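Local coordinates for protein alternansucrase (Leuconostoc mesenteroides, PDB 6HVG) that belongs to glycoside hydrolase family 70, large multidomain enzymes built round a TIM-type barrel, and carries choline-binding-like repeats as well, at residues T644-S656 and A1022-H1035. Numbering follows the deposited sequence.
Sequences TDKSDANANKHLS and ATESSSSNDGSVFH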
ATOM      1  N   THR A 644     -10.735  25.221  26.972  1.00 50.18           N
ATOM      2  CA  THR A 644     -11.464  25.029  25.724  1.00 48.66           C
ATOM      3  C   THR A 644     -12.904  24.597  25.926  1.00 48.84           C
ATOM      4  O   THR A 644     -13.759  24.850  25.064  1.00 52.14           O
ATOM      5  CB  THR A 644     -10.774  23.998  24.812  1.00 46.97           C
ATOM      6  OG1 THR A 644     -10.551  22.773  25.530  1.00 46.42           O
ATOM      7  CG2 THR A 644      -9.445  24.552  24.309  1.00 46.38           C
ATOM      8  N   ASP A 645     -13.191  23.957  27.052  1.00 49.95           N
ATOM      9  CA  ASP A 645     -14.572  23.562  27.352  1.00 52.01           C
ATOM     10  C   ASP A 645     -15.403  24.670  28.014  1.00 53.90           C
ATOM     11  O   ASP A 645     -16.579  24.445  28.304  1.00 55.78           O
ATOM     12  CB  ASP A 645     -14.631  22.259  28.160  1.00 52.56           C
ATOM     13  CG  ASP A 645     -13.822  22.303  29.443  1.00 56.54           C
ATOM     14  OD1 ASP A 645     -12.990  23.236  29.629  1.00 60.15           O
ATOM     15  OD2 ASP A 645     -14.000  21.364  30.261  1.00 58.84           O
ATOM     16  N   LYS A 646     -14.824  25.860  28.210  1.00 53.93           N
ATOM     17  CA  LYS A 646     -15.514  26.945  28.918  1.00 57.61           C
ATOM     18  C   LYS A 646     -16.373  27.799  27.985  1.00 55.50           C
ATOM     19  O   LYS A 646     -17.460  28.231  28.368  1.00 55.50           O
ATOM     20  CB  LYS A 646     -14.520  27.875  29.644  1.00 60.95           C
ATOM     21  CG  LYS A 646     -13.598  27.243  30.672  1.00 61.73           C
ATOM     22  CD  LYS A 646     -14.281  26.825  31.972  1.00 67.38           C
ATOM     23  CE  LYS A 646     -15.024  25.480  31.858  1.00 72.44           C
ATOM     24  NZ  LYS A 646     -14.952  24.584  33.059  1.00 73.22           N
ATOM     25  N   SER A 647     -15.869  28.064  26.783  1.00 54.24           N
ATOM     26  CA  SER A 647     -16.567  28.915  25.809  1.00 52.86           C
ATOM     27  C   SER A 647     -16.188  28.547  24.381  1.00 52.43           C
ATOM     28  O   SER A 647     -15.190  27.886  24.157  1.00 55.47           O
ATOM     29  CB  SER A 647     -16.214  30.391  26.050  1.00 52.78           C
ATOM     30  OG  SER A 647     -14.890  30.684  25.619  1.00 50.11           O
ATOM     31  N   ASP A 648     -16.976  29.012  23.423  1.00 53.51           N
ATOM     32  CA  ASP A 648     -16.633  28.889  22.014  1.00 55.36           C
ATOM     33  C   ASP A 648     -15.401  29.716  21.626  1.00 57.90           C
ATOM     34  O   ASP A 648     -14.654  29.326  20.726  1.00 56.64           O
ATOM     35  CB  ASP A 648     -17.822  29.300  21.133  1.00 57.81           C
ATOM     36  CG  ASP A 648     -18.927  28.266  21.118  1.00 61.51           C
ATOM     37  OD1 ASP A 648     -18.696  27.125  21.611  1.00 65.72           O
ATOM     38  OD2 ASP A 648     -20.015  28.594  20.591  1.00 62.19           O
ATOM     39  N   ALA A 649     -15.192  30.852  22.296  1.00 58.45           N
ATOM     40  CA  ALA A 649     -14.035  31.703  22.023  1.00 58.86           C
ATOM     41  C   ALA A 649     -12.720  31.021  22.426  1.00 58.60           C
ATOM     42  O   ALA A 649     -11.714  31.130  21.722  1.00 60.55           O
ATOM     43  CB  ALA A 649     -14.175  33.036  22.740  1.00 58.10           C
ATOM     44  N   ASN A 650     -12.732  30.341  23.566  1.00 55.58           N
ATOM     45  CA  ASN A 650     -11.570  29.564  24.019  1.00 55.99           C
ATOM     46  C   ASN A 650     -11.292  28.372  23.099  1.00 53.89           C
ATOM     47  O   ASN A 650     -10.158  28.140  22.691  1.00 50.31           O
ATOM     48  CB  ASN A 650     -11.783  29.033  25.447  1.00 54.22           C
ATOM     49  CG  ASN A 650     -11.718  30.115  26.500  1.00 53.91           C
ATOM     50  OD1 ASN A 650     -11.634  31.309  26.193  1.00 55.23           O
ATOM     51  ND2 ASN A 650     -11.749  29.703  27.754  1.00 52.72           N
ATOM     52  N   ALA A 651     -12.347  27.613  22.811  1.00 53.08           N
ATOM     53  CA  ALA A 651     -12.294  26.471  21.911  1.00 49.91           C
ATOM     54  C   ALA A 651     -11.778  26.888  20.543  1.00 47.55           C
ATOM     55  O   ALA A 651     -10.835  26.294  20.041  1.00 52.45           O
ATOM     56  CB  ALA A 651     -13.674  25.828  21.784  1.00 49.81           C
ATOM     57  N   ASN A 652     -12.377  27.925  19.965  1.00 46.23           N
ATOM     58  CA  ASN A 652     -12.046  28.349  18.609  1.00 44.34           C
ATOM     59  C   ASN A 652     -10.738  29.107  18.483  1.00 46.41           C
ATOM     60  O   ASN A 652     -10.261  29.286  17.374  1.00 48.21           O
ATOM     61  CB  ASN A 652     -13.185  29.144  17.999  1.00 43.30           C
ATOM     62  CG  ASN A 652     -14.478  28.332  17.897  1.00 45.26           C
ATOM     63  OD1 ASN A 652     -14.594  27.219  18.431  1.00 41.29           O
ATOM     64  ND2 ASN A 652     -15.461  28.882  17.176  1.00 49.28           N
ATOM     65  N   LYS A 653     -10.142  29.512  19.604  1.00 48.62           N
ATOM     66  CA  LYS A 653      -8.780  30.062  19.616  1.00 48.47           C
ATOM     67  C   LYS A 653      -7.724  28.990  19.395  1.00 46.50           C
ATOM     68  O   LYS A 653      -6.562  29.302  19.140  1.00 46.90           O
ATOM     69  CB  LYS A 653      -8.469  30.749  20.951  1.00 53.07           C
ATOM     70  CG  LYS A 653      -8.524  32.252  20.912  1.00 60.70           C
ATOM     71  CD  LYS A 653      -8.486  32.830  22.324  1.00 69.59           C
ATOM     72  CE  LYS A 653      -9.062  34.247  22.357  1.00 74.94           C
ATOM     73  NZ  LYS A 653      -9.482  34.631  23.728  1.00 78.45           N
ATOM     74  N   HIS A 654      -8.107  27.733  19.533  1.00 46.18           N
ATOM     75  CA  HIS A 654      -7.178  26.620  19.388  1.00 49.84           C
ATOM     76  C   HIS A 654      -7.808  25.556  18.500  1.00 48.99           C
ATOM     77  O   HIS A 654      -7.951  24.396  18.909  1.00 44.06           O
ATOM     78  CB  HIS A 654      -6.819  26.032  20.757  1.00 49.56           C
ATOM     79  CG  HIS A 654      -6.216  27.022  21.694  1.00 52.13           C
ATOM     80  ND1 HIS A 654      -6.987  27.849  22.482  1.00 56.10           N
ATOM     81  CD2 HIS A 654      -4.927  27.324  21.975  1.00 53.07           C
ATOM     82  CE1 HIS A 654      -6.199  28.627  23.201  1.00 57.97           C
ATOM     83  NE2 HIS A 654      -4.944  28.318  22.921  1.00 56.83           N
ATOM     84  N   LEU A 655      -8.177  25.971  17.283  1.00 50.51           N
ATOM     85  CA  LEU A 655      -8.717  25.050  16.275  1.00 49.45           C
ATOM     86  C   LEU A 655      -7.816  23.844  16.088  1.00 46.50           C
ATOM     87  O   LEU A 655      -6.643  24.008  15.833  1.00 43.15           O
ATOM     88  CB  LEU A 655      -8.870  25.737  14.917  1.00 49.64           C
ATOM     89  CG  LEU A 655     -10.169  26.477  14.674  1.00 50.47           C
ATOM     90  CD1 LEU A 655     -10.041  27.282  13.392  1.00 53.07           C
ATOM     91  CD2 LEU A 655     -11.338  25.501  14.590  1.00 49.62           C
ATOM     92  N   SER A 656      -8.407  22.651  16.213  1.00 46.35           N
ATOM     93  CA  SER A 656      -7.706  21.360  16.139  1.00 44.45           C
ATOM     94  C   SER A 656      -8.488  20.336  15.317  1.00 43.01           C
ATOM     95  O   SER A 656      -9.708  20.201  15.485  1.00 46.48           O
ATOM     96  CB  SER A 656      -7.498  20.780  17.545  1.00 44.38           C
ATOM     97  OG  SER A 656      -6.541  21.536  18.253  1.00 45.11           O
ATOM     98  N   ALA A1022     -16.900  34.554  17.975  1.00 49.50           N
ATOM     99  CA  ALA A1022     -17.197  33.548  18.977  1.00 51.41           C
ATOM    100  C   ALA A1022     -17.402  34.193  20.344  1.00 52.02           C
ATOM    101  O   ALA A1022     -16.650  35.086  20.732  1.00 52.40           O
ATOM    102  CB  ALA A1022     -16.068  32.540  19.047  1.00 53.23           C
ATOM    103  N   THR A1023     -18.392  33.705  21.079  1.00 55.16           N
ATOM    104  CA  THR A1023     -18.828  34.314  22.333  1.00 58.16           C
ATOM    105  C   THR A1023     -18.109  33.755  23.564  1.00 60.22           C
ATOM    106  O   THR A1023     -17.923  32.541  23.699  1.00 58.12           O
ATOM    107  CB  THR A1023     -20.347  34.107  22.532  1.00 58.60           C
ATOM    108  OG1 THR A1023     -20.666  32.709  22.470  1.00 55.96           O
ATOM    109  CG2 THR A1023     -21.118  34.848  21.456  1.00 57.72           C
ATOM    110  N   GLU A1024     -17.762  34.659  24.479  1.00 62.38           N
ATOM    111  CA  GLU A1024     -16.989  34.325  25.670  1.00 64.82           C
ATOM    112  C   GLU A1024     -17.832  33.669  26.765  1.00 67.26           C
ATOM    113  O   GLU A1024     -17.303  33.205  27.771  1.00 65.37           O
ATOM    114  CB  GLU A1024     -16.331  35.593  26.215  1.00 65.64           C
ATOM    115  CG  GLU A1024     -15.525  36.398  25.191  1.00 64.67           C
ATOM    116  CD  GLU A1024     -14.087  35.914  25.019  1.00 68.11           C
ATOM    117  OE1 GLU A1024     -13.667  34.926  25.666  1.00 73.00           O
ATOM    118  OE2 GLU A1024     -13.349  36.537  24.238  1.00 67.91           O
ATOM    119  N   SER A1025     -19.145  33.665  26.575  1.00 74.76           N
ATOM    120  CA  SER A1025     -20.069  33.142  27.570  1.00 87.31           C
ATOM    121  C   SER A1025     -20.087  31.634  27.521  1.00 87.08           C
ATOM    122  O   SER A1025     -19.829  31.032  26.478  1.00 89.55           O
ATOM    123  CB  SER A1025     -21.490  33.650  27.292  1.00 95.41           C
ATOM    124  OG  SER A1025     -21.980  33.124  26.065  1.00 97.00           O
ATOM    125  N   SER A1026     -20.427  31.024  28.649  1.00 96.49           N
ATOM    126  CA  SER A1026     -20.617  29.571  28.717  1.00103.54           C
ATOM    127  C   SER A1026     -22.004  29.210  28.182  1.00106.76           C
ATOM    128  O   SER A1026     -22.930  28.937  28.948  1.00109.37           O
ATOM    129  CB  SER A1026     -20.464  29.049  30.151  1.00101.39           C
ATOM    130  OG  SER A1026     -21.000  27.733  30.257  1.00 99.89           O
ATOM    131  N   SER A1027     -22.129  29.201  26.861  1.00108.38           N
ATOM    132  CA  SER A1027     -23.393  28.884  26.192  1.00112.16           C
ATOM    133  C   SER A1027     -23.948  27.474  26.512  1.00114.84           C
ATOM    134  O   SER A1027     -25.162  27.294  26.682  1.00108.24           O
ATOM    135  CB  SER A1027     -23.215  29.018  24.682  1.00109.81           C
ATOM    136  OG  SER A1027     -24.368  28.554  24.010  1.00112.00           O
ATOM    137  N   SER A1028     -23.055  26.487  26.600  1.00113.38           N
ATOM    138  CA  SER A1028     -23.453  25.069  26.717  1.00104.47           C
ATOM    139  C   SER A1028     -22.951  24.368  27.989  1.00100.95           C
ATOM    140  O   SER A1028     -21.787  24.514  28.371  1.00 99.30           O
ATOM    141  CB  SER A1028     -22.899  24.298  25.524  1.00 97.39           C
ATOM    142  OG  SER A1028     -21.496  24.226  25.668  1.00 99.73           O
ATOM    143  N   ASN A1029     -23.834  23.584  28.606  1.00 94.11           N
ATOM    144  CA  ASN A1029     -23.484  22.715  29.727  1.00 89.38           C
ATOM    145  C   ASN A1029     -23.174  21.282  29.270  1.00 89.77           C
ATOM    146  O   ASN A1029     -22.947  20.386  30.102  1.00 84.00           O
ATOM    147  CB  ASN A1029     -24.636  22.690  30.744  1.00 89.90           C
ATOM    148  CG  ASN A1029     -25.759  21.723  30.348  1.00 87.14           C
ATOM    149  OD1 ASN A1029     -26.223  21.731  29.207  1.00 86.70           O
ATOM    150  ND2 ASN A1029     -26.189  20.879  31.292  1.00 79.36           N
ATOM    151  N   ASP A1030     -23.171  21.071  27.951  1.00 88.11           N
ATOM    152  CA  ASP A1030     -23.024  19.727  27.363  1.00 85.17           C
ATOM    153  C   ASP A1030     -21.662  19.062  27.558  1.00 75.74           C
ATOM    154  O   ASP A1030     -21.545  17.889  27.289  1.00 70.99           O
ATOM    155  CB  ASP A1030     -23.375  19.739  25.867  1.00 87.24           C
ATOM    156  CG  ASP A1030     -22.466  20.651  25.040  1.00 89.61           C
ATOM    157  OD1 ASP A1030     -21.803  21.545  25.613  1.00 92.74           O
ATOM    158  OD2 ASP A1030     -22.420  20.460  23.808  1.00 83.18           O
ATOM    159  N   GLY A1031     -20.635  19.809  27.967  1.00 70.78           N
ATOM    160  CA  GLY A1031     -19.316  19.227  28.273  1.00 68.83           C
ATOM    161  C   GLY A1031     -18.371  19.265  27.066  1.00 70.28           C
ATOM    162  O   GLY A1031     -17.137  19.146  27.214  1.00 68.01           O
ATOM    163  N   SER A1032     -18.969  19.430  25.877  1.00 62.54           N
ATOM    164  CA  SER A1032     -18.283  19.428  24.609  1.00 59.17           C
ATOM    165  C   SER A1032     -17.414  20.674  24.418  1.00 54.14           C
ATOM    166  O   SER A1032     -17.655  21.713  25.021  1.00 52.81           O
ATOM    167  CB  SER A1032     -19.328  19.286  23.492  1.00 60.79           C
ATOM    168  OG  SER A1032     -18.732  19.313  22.205  1.00 63.96           O
ATOM    169  N   VAL A1033     -16.391  20.539  23.576  1.00 49.07           N
ATOM    170  CA  VAL A1033     -15.485  21.614  23.242  1.00 48.70           C
ATOM    171  C   VAL A1033     -16.018  22.385  22.029  1.00 47.72           C
ATOM    172  O   VAL A1033     -16.472  23.514  22.174  1.00 49.65           O
ATOM    173  CB  VAL A1033     -14.061  21.076  22.974  1.00 47.59           C
ATOM    174  CG1 VAL A1033     -13.140  22.158  22.414  1.00 48.38           C
ATOM    175  CG2 VAL A1033     -13.476  20.518  24.247  1.00 48.83           C
ATOM    176  N   PHE A1034     -15.933  21.793  20.843  1.00 45.76           N
ATOM    177  CA  PHE A1034     -16.399  22.469  19.651  1.00 45.02           C
ATOM    178  C   PHE A1034     -17.913  22.353  19.498  1.00 44.11           C
ATOM    179  O   PHE A1034     -18.528  21.384  19.948  1.00 44.71           O
ATOM    180  CB  PHE A1034     -15.664  21.954  18.414  1.00 43.11           C
ATOM    181  CG  PHE A1034     -14.236  22.383  18.364  1.00 41.94           C
ATOM    182  CD1 PHE A1034     -13.913  23.711  18.142  1.00 43.59           C
ATOM    183  CD2 PHE A1034     -13.211  21.473  18.570  1.00 40.94           C
ATOM    184  CE1 PHE A1034     -12.581  24.110  18.112  1.00 45.42           C
ATOM    185  CE2 PHE A1034     -11.889  21.854  18.552  1.00 39.27           C
ATOM    186  CZ  PHE A1034     -11.563  23.166  18.313  1.00 42.99           C
ATOM    187  N   HIS A1035     -18.500  23.376  18.877  1.00 44.46           N
ATOM    188  CA  HIS A1035     -19.928  23.389  18.587  1.00 45.79           C
ATOM    189  C   HIS A1035     -20.136  23.917  17.187  1.00 46.14           C
ATOM    190  O   HIS A1035     -19.600  24.968  16.859  1.00 47.46           O
ATOM    191  CB  HIS A1035     -20.697  24.242  19.601  1.00 46.93           C
ATOM    192  CG  HIS A1035     -20.619  23.730  21.000  1.00 48.96           C
ATOM    193  ND1 HIS A1035     -19.695  24.203  21.904  1.00 51.97           N
ATOM    194  CD2 HIS A1035     -21.308  22.757  21.635  1.00 49.63           C
ATOM    195  CE1 HIS A1035     -19.824  23.548  23.041  1.00 52.08           C
ATOM    196  NE2 HIS A1035     -20.784  22.654  22.897  1.00 52.63           N
TER
HETATM  197  O   HOH W   1     -16.931  25.751  19.024  1.00 41.29           O
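N652 OD1 and H654 O lie at the edge of the F1034 ring near its plane, while CG1 of the neighbouring V1033 lies over one face, offset toward the rim. CG of F1034 stands anti to the carbonyl carbon (chi1 -71°), bringing the ring against residues 651-656, where CE1 comes within 4.0 Å of L655 CD2. L1040 touches this ring, so a large apolar residue suits the place. The small A651 packs its CB 3.8 Å from V1033 CG1.

The imidazole of H1035 is held at both nitrogens. ND1 donates to the syn lone pair of D648 OD1 (3.1 Å), carboxylate and ring planes 44° apart; NE2 donates to D1030, in the ring plane and 2.9 Å from OD2. A water bridges N652 OD1 and H1035 N, while N1037 binds D648 OD2.

S647 is the N-cap of helix 648-652, its OG accepting from N650 N at 3.0 Å. Small A649 lets A1022 CB come within 3.7 Å of A649 CA. The loop between strand 1003-1009 and helix 1038-1041 packs on this helix, just before barrel strand 657-658. With a carboxylate at either nitrogen, H1035 is probably stabilised as the cation, though K741, salt-bridged to D1030, may temper this.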